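Side-chain contacts in alpha-Amylase (Thermotoga maritima, PDB 2B5D), which belongs to glycoside hydrolase family 57, a family of carbohydrate-active enzymes built on a parallel-stranded catalytic domain with helices around it: residues 72-75 / 76-80; 82-85 / 86-90; 307-310 / 311-315. All coordinates share one frame; numbering follows the deposited sequence. Where two conformers were deposited one is given.

In the fold
Contacts 1 and 2 follow one another along helix 68-91, their centres 15 Å apart, whereas contact 3 forms the first turn of helix 309-338, with its centre 29 Å from contact 1 and 22 Å from contact 2. Contact 3 touches neither of the others; its nearest atoms are about 15 Å from contact 1 and about 12 Å from contact 2. What they share is helix 97-119: Tyr-74 and Met-78 of contact 1, Ile-82 and Val-89 of contact 2, and Ile-309 of contact 3 all pack on it. Tyr-291 ties two of them more closely, meeting Glu-88 of contact 2 through its hydroxyl and Tyr-307 of contact 3 through its backbone.

Contact 1 (72-75 / 76-80); sequences EKYE and RHMEK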
ATOM      1  N   GLU A  72      12.655  32.812  -0.371  1.00 78.42           N
ATOM      2  CA  GLU A  72      11.603  33.342   0.513  1.00 77.80           C
ATOM      3  C   GLU A  72      11.088  32.284   1.498  1.00 76.75           C
ATOM      4  O   GLU A  72      11.038  32.537   2.704  1.00 77.09           O
ATOM      5  CB  GLU A  72      10.460  33.951  -0.312  1.00 78.06           C
ATOM      6  CG  GLU A  72      10.795  35.357  -0.824  1.00 78.24           C
ATOM      7  CD  GLU A  72       9.827  35.914  -1.878  1.00 78.35           C
ATOM      8  OE1 GLU A  72      10.156  36.994  -2.425  1.00 79.86           O
ATOM      9  OE2 GLU A  72       8.761  35.301  -2.161  1.00 76.75           O
ATOM     10  N   LYS A  73      10.743  31.105   0.984  1.00 75.28           N
ATOM     11  CA  LYS A  73      10.389  29.955   1.827  1.00 74.42           C
ATOM     12  C   LYS A  73      11.499  29.533   2.807  1.00 73.59           C
ATOM     13  O   LYS A  73      11.207  29.145   3.939  1.00 74.18           O
ATOM     14  CB  LYS A  73       9.930  28.766   0.975  1.00 74.45           C
ATOM     15  CG  LYS A  73       8.531  28.928   0.423  1.00 75.76           C
ATOM     16  CD  LYS A  73       8.355  28.292  -0.973  1.00 78.01           C
ATOM     17  CE  LYS A  73       7.160  28.910  -1.769  1.00 77.39           C
ATOM     18  NZ  LYS A  73       6.993  30.405  -1.618  1.00 76.80           N
ATOM     19  N   TYR A  74      12.761  29.626   2.393  1.00 72.11           N
ATOM     20  CA  TYR A  74      13.864  29.262   3.287  1.00 70.78           C
ATOM     21  C   TYR A  74      13.998  30.249   4.437  1.00 71.41           C
ATOM     22  O   TYR A  74      14.259  29.852   5.568  1.00 70.89           O
ATOM     23  CB  TYR A  74      15.210  29.136   2.536  1.00 68.69           C
ATOM     24  CG  TYR A  74      16.371  28.830   3.464  1.00 65.21           C
ATOM     25  CD1 TYR A  74      17.222  29.843   3.899  1.00 63.45           C
ATOM     26  CD2 TYR A  74      16.589  27.535   3.934  1.00 60.62           C
ATOM     27  CE1 TYR A  74      18.279  29.571   4.763  1.00 62.70           C
ATOM     28  CE2 TYR A  74      17.625  27.255   4.792  1.00 60.81           C
ATOM     29  CZ  TYR A  74      18.469  28.271   5.201  1.00 62.73           C
ATOM     30  OH  TYR A  74      19.493  27.987   6.052  1.00 62.15           O
ATOM     31  N   GLU A  75      13.839  31.533   4.119  1.00 72.93           N
ATOM     32  CA  GLU A  75      13.944  32.629   5.078  1.00 74.69           C
ATOM     33  C   GLU A  75      12.885  32.467   6.184  1.00 75.12           C
ATOM     34  O   GLU A  75      13.176  32.610   7.380  1.00 75.19           O
ATOM     35  CB  GLU A  75      13.735  33.937   4.334  1.00 74.98           C
ATOM     36  CG  GLU A  75      14.807  34.967   4.603  1.00 79.03           C
ATOM     37  CD  GLU A  75      14.931  36.018   3.489  1.00 84.39           C
ATOM     38  OE1 GLU A  75      14.434  37.150   3.702  1.00 86.28           O
ATOM     39  OE2 GLU A  75      15.527  35.728   2.411  1.00 85.77           O
ATOM     40  N   ARG A  76      11.669  32.126   5.758  1.00 75.50           N
ATOM     41  CA  ARG A  76      10.541  31.858   6.639  1.00 75.89           C
ATOM     42  C   ARG A  76      10.732  30.549   7.430  1.00 76.17           C
ATOM     43  O   ARG A  76      10.358  30.461   8.613  1.00 76.96           O
ATOM     44  CB  ARG A  76       9.240  31.907   5.813  1.00 76.01           C
ATOM     45  CG  ARG A  76       8.178  30.837   6.083  1.00 76.59           C
ATOM     46  CD  ARG A  76       6.847  31.195   5.393  1.00 75.70           C
ATOM     47  NE  ARG A  76       7.046  31.951   4.153  1.00 74.24           N
ATOM     48  CZ  ARG A  76       6.760  31.498   2.927  1.00 74.22           C
ATOM     49  NH1 ARG A  76       6.236  30.273   2.767  1.00 75.47           N
ATOM     50  NH2 ARG A  76       6.986  32.272   1.858  1.00 69.18           N
ATOM     51  N   HIS A  77      11.351  29.548   6.803  1.00 75.55           N
ATOM     52  CA  HIS A  77      11.729  28.327   7.516  1.00 74.92           C
ATOM     53  C   HIS A  77      12.799  28.612   8.580  1.00 74.54           C
ATOM     54  O   HIS A  77      12.760  28.091   9.690  1.00 74.01           O
ATOM     55  CB  HIS A  77      12.214  27.274   6.529  1.00 74.98           C
ATOM     56  CG  HIS A  77      13.029  26.187   7.153  1.00 75.49           C
ATOM     57  ND1 HIS A  77      12.480  24.991   7.564  1.00 76.58           N
ATOM     58  CD2 HIS A  77      14.355  26.107   7.422  1.00 76.22           C
ATOM     59  CE1 HIS A  77      13.433  24.223   8.068  1.00 77.22           C
ATOM     60  NE2 HIS A  77      14.580  24.876   7.995  1.00 76.71           N
ATOM     61  N   MET A  78      13.754  29.459   8.242  1.00 74.44           N
ATOM     62  CA  MET A  78      14.819  29.764   9.187  1.00 74.75           C
ATOM     63  C   MET A  78      14.339  30.529  10.428  1.00 75.05           C
ATOM     64  O   MET A  78      14.856  30.319  11.537  1.00 74.72           O
ATOM     65  CB  MET A  78      15.987  30.457   8.481  1.00 74.29           C
ATOM     66  CG  MET A  78      16.873  29.472   7.720  1.00 73.56           C
ATOM     67  SD  MET A  78      17.389  28.006   8.706  1.00 72.14           S
ATOM     68  CE  MET A  78      18.658  28.725   9.761  1.00 69.89           C
ATOM     69  N   GLU A  79      13.340  31.390  10.229  1.00 75.68           N
ATOM     70  CA  GLU A  79      12.715  32.148  11.329  1.00 76.48           C
ATOM     71  C   GLU A  79      11.861  31.263  12.239  1.00 76.03           C
ATOM     72  O   GLU A  79      11.982  31.323  13.464  1.00 75.74           O
ATOM     73  CB  GLU A  79      11.910  33.324  10.788  1.00 76.69           C
ATOM     74  CG  GLU A  79      12.752  34.573  10.596  1.00 78.61           C
ATOM     75  CD  GLU A  79      12.223  35.446   9.466  1.00 82.95           C
ATOM     76  OE1 GLU A  79      12.927  36.420   9.083  1.00 83.50           O
ATOM     77  OE2 GLU A  79      11.105  35.154   8.953  1.00 84.27           O
ATOM     78  N   LYS A  80      11.022  30.430  11.629  1.00 76.02           N
ATOM     79  CA  LYS A  80      10.310  29.381  12.354  1.00 76.05           C
ATOM     80  C   LYS A  80      11.292  28.612  13.250  1.00 75.75           C
ATOM     81  O   LYS A  80      11.013  28.348  14.423  1.00 75.83           O
ATOM     82  CB  LYS A  80       9.636  28.444  11.351  1.00 76.49           C
ATOM     83  CG  LYS A  80       8.326  27.837  11.802  1.00 78.32           C
ATOM     84  CD  LYS A  80       7.346  27.799  10.619  1.00 82.22           C
ATOM     85  CE  LYS A  80       6.035  27.057  10.932  1.00 84.35           C
ATOM     86  NZ  LYS A  80       6.123  25.569  10.723  1.00 84.61           N
TER
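Along one face of the alpha-helix 68-91, Tyr-74 and Met-78 form an i to i+4 Met-aromatic pair. The two side chains run side by side in the same direction, with Met-78 CG over one face of the ring, displaced toward its rim. Met-78 CG is 3.5 Å from the ring centroid of Tyr-74 and 28° off the normal, which identifies a CH-pi contact over the face. Its sulfur is farther out: Met-78 SD is 4.4 Å from the same centroid, at an oblique 41°, and 3.4 Å from Tyr-74 OH. Two bends in the methionine chain, at chi2 and chi3, keep it folded beside the phenol. The hydroxyl of Tyr-74 is hydrogen-bonded to Thr-35, and Phe-117 meets the ring as well, so the pair sits between helices 27-47 and 97-119.

A second pair, Lys-73 and Arg-76, three residues apart, is of another kind. The guanidinium of Arg-76 lies over the start of Lys-73, whose CA is centred above its plane at 4.0 Å. Arg-76 NH1 comes within 3.5 Å of Lys-73 CG, while Arg-76 NH2 and Lys-73 NZ, two like charges, stand 3.9 Å apart; Lys-73 NZ also gives a weak hydrogen bond to Asp-69 O. Glu-75 and Glu-79 both form salt bridges with Arg-118, each through its OE1.

Beneath these groups the backbone bond from Met-78 N to Tyr-74 O measures 2.7 Å, and its neighbours from Arg-76 to Glu-79 repeat the i to i+4 pattern of a regular alpha-helix.

Contact 2 (82-85 / 86-90); sequences IELA and NKEVE
Glu-88 runs alongside Leu-84, one helical turn earlier, with the aliphatic part of its chain. At its base, CB of Glu-88 is 3.3 Å from Leu-84 O and equally close to Ala-85 O. The next atom, Glu-88 CG, is 3.4 Å from Leu-84 O and 3.6 Å from Leu-84 CD2, the one methyl of the leucine that meets this chain. A bend at chi2 (-71°) then turns the carboxylate of Glu-88 away from the preceding turn. At the tip, OE1 is hydrogen-bonded to the hydroxyl of Tyr-291 and OE2 forms a salt bridge with Arg-269. These two partners hold the buried carboxylate at both oxygens and would be expected to stabilise its ionised form.

The pair belongs to the later turns of the alpha-helix 68-91. Lys-87 N to Glu-83 O is 3.1 Å long and nearly straight, at 176°, whereas Glu-88 N divides its hydrogen between Leu-84 O and Ala-85 O in two weak, bent bonds. Ala-85 O also accepts from Val-89 N at 2.9 Å, so this carbonyl serves two successive residues.

Another side of the helix carries charges that approach without joining: Glu-83 OE2 and Lys-87 NZ are 4.4 Å apart, too far for a salt bridge, and both are hydrogen-bonded to the hydroxyl of Tyr-277, which links them indirectly. Ile-82 and Val-89 face helix 97-119 and pack on it.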
ATOM      1  N   ILE A  82      14.520  29.591  14.274  1.00 75.56           N
ATOM      2  CA  ILE A  82      15.073  30.473  15.340  1.00 76.49           C
ATOM      3  C   ILE A  82      14.059  30.763  16.477  1.00 77.29           C
ATOM      4  O   ILE A  82      14.442  30.941  17.650  1.00 76.84           O
ATOM      5  CB  ILE A  82      15.572  31.829  14.797  1.00 76.68           C
ATOM      6  CG1 ILE A  82      16.778  31.635  13.871  1.00 76.76           C
ATOM      7  CG2 ILE A  82      15.907  32.795  15.969  1.00 76.16           C
ATOM      8  CD1 ILE A  82      17.086  32.841  12.955  1.00 76.38           C
ATOM      9  N   GLU A  83      12.776  30.827  16.108  1.00 78.06           N
ATOM     10  CA  GLU A  83      11.682  30.894  17.079  1.00 78.96           C
ATOM     11  C   GLU A  83      11.672  29.637  17.955  1.00 78.86           C
ATOM     12  O   GLU A  83      11.602  29.740  19.181  1.00 79.03           O
ATOM     13  CB  GLU A  83      10.341  31.078  16.365  1.00 79.18           C
ATOM     14  CG  GLU A  83       9.151  31.402  17.275  1.00 81.37           C
ATOM     15  CD  GLU A  83       7.817  31.018  16.632  1.00 83.22           C
ATOM     16  OE1 GLU A  83       7.112  31.922  16.137  1.00 84.20           O
ATOM     17  OE2 GLU A  83       7.493  29.807  16.583  1.00 82.99           O
ATOM     18  N   LEU A  84      11.762  28.461  17.329  1.00 79.04           N
ATOM     19  CA  LEU A  84      11.862  27.193  18.066  1.00 79.01           C
ATOM     20  C   LEU A  84      13.118  27.164  18.919  1.00 79.05           C
ATOM     21  O   LEU A  84      13.108  26.630  20.035  1.00 79.16           O
ATOM     22  CB  LEU A  84      11.884  25.989  17.130  1.00 79.30           C
ATOM     23  CG  LEU A  84      11.350  24.622  17.586  1.00 79.64           C
ATOM     24  CD1 LEU A  84      12.031  23.524  16.811  1.00 80.02           C
ATOM     25  CD2 LEU A  84      11.473  24.350  19.077  1.00 80.89           C
ATOM     26  N   ALA A  85      14.195  27.739  18.397  1.00 78.78           N
ATOM     27  CA  ALA A  85      15.462  27.753  19.121  1.00 79.06           C
ATOM     28  C   ALA A  85      15.289  28.471  20.452  1.00 78.95           C
ATOM     29  O   ALA A  85      15.730  27.973  21.490  1.00 78.82           O
ATOM     30  CB  ALA A  85      16.559  28.405  18.285  1.00 78.74           C
ATOM     31  N   ASN A  86      14.630  29.631  20.403  1.00 78.96           N
ATOM     32  CA  ASN A  86      14.287  30.411  21.597  1.00 78.88           C
ATOM     33  C   ASN A  86      13.363  29.729  22.618  1.00 78.64           C
ATOM     34  O   ASN A  86      13.655  29.721  23.827  1.00 78.45           O
ATOM     35  CB  ASN A  86      13.743  31.772  21.187  1.00 78.99           C
ATOM     36  CG  ASN A  86      14.834  32.817  21.102  1.00 79.58           C
ATOM     37  OD1 ASN A  86      14.894  33.588  20.139  1.00 80.78           O
ATOM     38  ND2 ASN A  86      15.714  32.845  22.114  1.00 77.67           N
ATOM     39  N   LYS A  87      12.266  29.151  22.128  1.00 78.63           N
ATOM     40  CA  LYS A  87      11.394  28.307  22.936  1.00 78.90           C
ATOM     41  C   LYS A  87      12.213  27.244  23.655  1.00 79.06           C
ATOM     42  O   LYS A  87      11.864  26.811  24.760  1.00 79.26           O
ATOM     43  CB  LYS A  87      10.381  27.591  22.048  1.00 79.18           C
ATOM     44  CG  LYS A  87       8.957  28.122  22.032  1.00 80.38           C
ATOM     45  CD  LYS A  87       8.039  27.004  21.525  1.00 82.22           C
ATOM     46  CE  LYS A  87       6.548  27.362  21.548  1.00 83.33           C
ATOM     47  NZ  LYS A  87       6.030  27.903  20.247  1.00 82.41           N
ATOM     48  N   GLU A  88      13.303  26.824  23.011  1.00 79.03           N
ATOM     49  CA  GLU A  88      14.094  25.715  23.492  1.00 78.72           C
ATOM     50  C   GLU A  88      15.114  26.139  24.527  1.00 79.27           C
ATOM     51  O   GLU A  88      15.372  25.388  25.473  1.00 78.77           O
ATOM     52  CB  GLU A  88      14.740  24.954  22.328  1.00 78.70           C
ATOM     53  CG  GLU A  88      13.852  23.840  21.745  1.00 77.36           C
ATOM     54  CD  GLU A  88      13.685  22.622  22.672  1.00 78.09           C
ATOM     55  OE1 GLU A  88      14.675  22.212  23.310  1.00 78.52           O
ATOM     56  OE2 GLU A  88      12.571  22.052  22.760  1.00 77.14           O
ATOM     57  N   VAL A  89      15.675  27.342  24.370  1.00 79.90           N
ATOM     58  CA  VAL A  89      16.610  27.869  25.369  1.00 81.25           C
ATOM     59  C   VAL A  89      15.960  28.088  26.760  1.00 82.05           C
ATOM     60  O   VAL A  89      16.627  27.908  27.781  1.00 82.17           O
ATOM     61  CB  VAL A  89      17.428  29.111  24.876  1.00 80.91           C
ATOM     62  CG1 VAL A  89      16.530  30.208  24.399  1.00 82.08           C
ATOM     63  CG2 VAL A  89      18.330  29.646  25.995  1.00 81.17           C
ATOM     64  N   GLU A  90      14.672  28.446  26.793  1.00 83.14           N
ATOM     65  CA  GLU A  90      13.928  28.539  28.066  1.00 84.33           C
ATOM     66  C   GLU A  90      13.502  27.179  28.623  1.00 84.45           C
ATOM     67  O   GLU A  90      13.799  26.871  29.777  1.00 84.86           O
ATOM     68  CB  GLU A  90      12.724  29.500  27.975  1.00 84.77           C
ATOM     69  CG  GLU A  90      12.971  30.897  28.574  0.65 86.43           C
ATOM     70  CD  GLU A  90      12.708  30.982  30.088  0.65 88.68           C
ATOM     71  OE1 GLU A  90      12.215  32.046  30.538  0.65 89.61           O
ATOM     72  OE2 GLU A  90      12.986  30.003  30.826  0.65 89.00           O
TER

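Contact 3 (307-310 / 311-315); sequences YDID and LAMEA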
ATOM      1  N   TYR A 307      24.761  15.383  23.869  1.00 63.11           N
ATOM      2  CA  TYR A 307      25.864  15.896  23.064  1.00 62.83           C
ATOM      3  C   TYR A 307      26.674  16.948  23.818  1.00 63.62           C
ATOM      4  O   TYR A 307      26.127  17.934  24.352  1.00 63.39           O
ATOM      5  CB  TYR A 307      25.319  16.501  21.753  1.00 61.99           C
ATOM      6  CG  TYR A 307      26.369  16.970  20.755  1.00 60.98           C
ATOM      7  CD1 TYR A 307      27.321  16.077  20.221  1.00 59.07           C
ATOM      8  CD2 TYR A 307      26.397  18.291  20.324  1.00 60.14           C
ATOM      9  CE1 TYR A 307      28.268  16.497  19.313  1.00 58.68           C
ATOM     10  CE2 TYR A 307      27.336  18.727  19.402  1.00 59.03           C
ATOM     11  CZ  TYR A 307      28.272  17.821  18.902  1.00 60.31           C
ATOM     12  OH  TYR A 307      29.197  18.245  17.978  1.00 60.55           O
ATOM     13  N   ASP A 308      27.986  16.729  23.832  1.00 64.62           N
ATOM     14  CA  ASP A 308      28.959  17.692  24.318  1.00 65.55           C
ATOM     15  C   ASP A 308      29.840  18.093  23.148  1.00 65.69           C
ATOM     16  O   ASP A 308      30.639  17.299  22.668  1.00 65.62           O
ATOM     17  CB  ASP A 308      29.807  17.074  25.431  1.00 65.70           C
ATOM     18  CG  ASP A 308      30.803  18.073  26.047  1.00 68.70           C
ATOM     19  OD1 ASP A 308      31.340  17.749  27.130  1.00 70.03           O
ATOM     20  OD2 ASP A 308      31.052  19.170  25.468  1.00 69.73           O
ATOM     21  N   ILE A 309      29.685  19.335  22.702  1.00 66.57           N
ATOM     22  CA  ILE A 309      30.392  19.848  21.539  1.00 67.21           C
ATOM     23  C   ILE A 309      31.886  20.044  21.721  1.00 68.00           C
ATOM     24  O   ILE A 309      32.581  20.324  20.751  1.00 68.28           O
ATOM     25  CB  ILE A 309      29.799  21.187  21.043  1.00 67.35           C
ATOM     26  CG1 ILE A 309      30.269  21.466  19.597  1.00 67.36           C
ATOM     27  CG2 ILE A 309      30.161  22.337  22.013  1.00 67.82           C
ATOM     28  CD1 ILE A 309      29.295  22.246  18.748  1.00 66.81           C
ATOM     29  N   ASP A 310      32.386  19.925  22.947  1.00 68.45           N
ATOM     30  CA  ASP A 310      33.805  20.120  23.184  1.00 68.39           C
ATOM     31  C   ASP A 310      34.547  18.841  23.004  1.00 67.97           C
ATOM     32  O   ASP A 310      35.621  18.838  22.419  1.00 68.27           O
ATOM     33  CB  ASP A 310      34.080  20.745  24.558  1.00 69.01           C
ATOM     34  CG  ASP A 310      33.736  22.226  24.592  1.00 70.38           C
ATOM     35  OD1 ASP A 310      34.096  22.945  23.630  1.00 71.65           O
ATOM     36  OD2 ASP A 310      33.087  22.674  25.563  1.00 72.51           O
ATOM     37  N   LEU A 311      33.969  17.754  23.502  1.00 67.72           N
ATOM     38  CA  LEU A 311      34.487  16.419  23.225  1.00 67.81           C
ATOM     39  C   LEU A 311      34.415  16.100  21.718  1.00 67.22           C
ATOM     40  O   LEU A 311      35.312  15.481  21.153  1.00 67.38           O
ATOM     41  CB  LEU A 311      33.717  15.359  24.019  1.00 67.79           C
ATOM     42  CG  LEU A 311      33.659  15.337  25.551  1.00 69.69           C
ATOM     43  CD1 LEU A 311      33.584  13.870  25.980  1.00 71.66           C
ATOM     44  CD2 LEU A 311      34.821  16.063  26.264  1.00 69.96           C
ATOM     45  N   ALA A 312      33.333  16.534  21.087  1.00 66.72           N
ATOM     46  CA  ALA A 312      33.109  16.358  19.671  1.00 66.13           C
ATOM     47  C   ALA A 312      34.259  17.002  18.896  1.00 66.39           C
ATOM     48  O   ALA A 312      34.788  16.383  17.966  1.00 65.38           O
ATOM     49  CB  ALA A 312      31.795  16.974  19.293  1.00 65.29           C
ATOM     50  N   MET A 313      34.645  18.231  19.300  1.00 66.82           N
ATOM     51  CA  MET A 313      35.817  18.942  18.739  1.00 67.50           C
ATOM     52  C   MET A 313      37.123  18.213  19.017  1.00 66.70           C
ATOM     53  O   MET A 313      38.068  18.339  18.262  1.00 67.22           O
ATOM     54  CB  MET A 313      35.989  20.338  19.309  1.00 68.77           C
ATOM     55  CG  MET A 313      34.782  21.165  19.387  1.00 71.57           C
ATOM     56  SD  MET A 313      34.735  22.394  18.095  1.00 82.84           S
ATOM     57  CE  MET A 313      34.057  23.807  19.016  1.00 75.77           C
ATOM     58  N   GLU A 314      37.194  17.490  20.118  1.00 65.57           N
ATOM     59  CA  GLU A 314      38.404  16.770  20.428  1.00 65.49           C
ATOM     60  C   GLU A 314      38.550  15.604  19.473  1.00 64.04           C
ATOM     61  O   GLU A 314      39.649  15.324  19.004  1.00 63.70           O
ATOM     62  CB  GLU A 314      38.398  16.295  21.890  1.00 65.15           C
ATOM     63  CG  GLU A 314      38.925  17.347  22.849  1.00 66.54           C
ATOM     64  CD  GLU A 314      38.686  17.012  24.328  1.00 66.75           C
ATOM     65  OE1 GLU A 314      38.427  17.977  25.109  1.00 66.41           O
ATOM     66  OE2 GLU A 314      38.766  15.806  24.693  1.00 65.68           O
ATOM     67  N   ALA A 315      37.433  14.915  19.236  1.00 63.45           N
ATOM     68  CA  ALA A 315      37.302  13.910  18.174  1.00 62.38           C
ATOM     69  C   ALA A 315      37.696  14.450  16.790  1.00 61.79           C
ATOM     70  O   ALA A 315      38.460  13.786  16.113  1.00 61.71           O
ATOM     71  CB  ALA A 315      35.890  13.330  18.144  1.00 62.08           C
TER
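The ring of Tyr-307 has the backbone N of Ile-309 over one face, 4.1 Å above the plane and displaced toward the rim, while Ala-312 CB approaches it obliquely, near the hydroxyl end. That methyl lies 3.6 Å from Tyr-307 CE1 and 3.2 Å from Tyr-307 OH. With CG anti to the backbone N (chi1 -175°), the ring extends from the loop to reach this first turn of the helix.

This is the N-terminus of helix 309-338, and Asp-308 is its N-cap. The carboxylate oxygen OD2 of Asp-308 accepts from Asp-310 N at 3.0 Å, with an N-H...O angle of 164°; the donor stands above the carboxylate plane, 41° out of it. The bond satisfies an amide in the first turn, where no earlier helical carbonyl can serve, and the negative charge would probably be favoured by the helix dipole. The carbonyl of the same residue opens the regular ladder: Ala-312 N meets Asp-308 O at 3.2 Å, in the carbonyl plane. Asp-308 thus engages the first turn through both its side chain and its backbone.

Asp-310 directs its carboxylate to Lys-101, with which OD2 forms a salt bridge. Its neighbour Ile-309 is buried on Met-102 and Phe-105, so charged and apolar contacts together join this end of the helix to helix 97-119.

Leu-311 lies across the capping side chain, its CG 3.7 Å from Asp-308 OD1, the carboxylate oxygen that does not take the capping hydrogen.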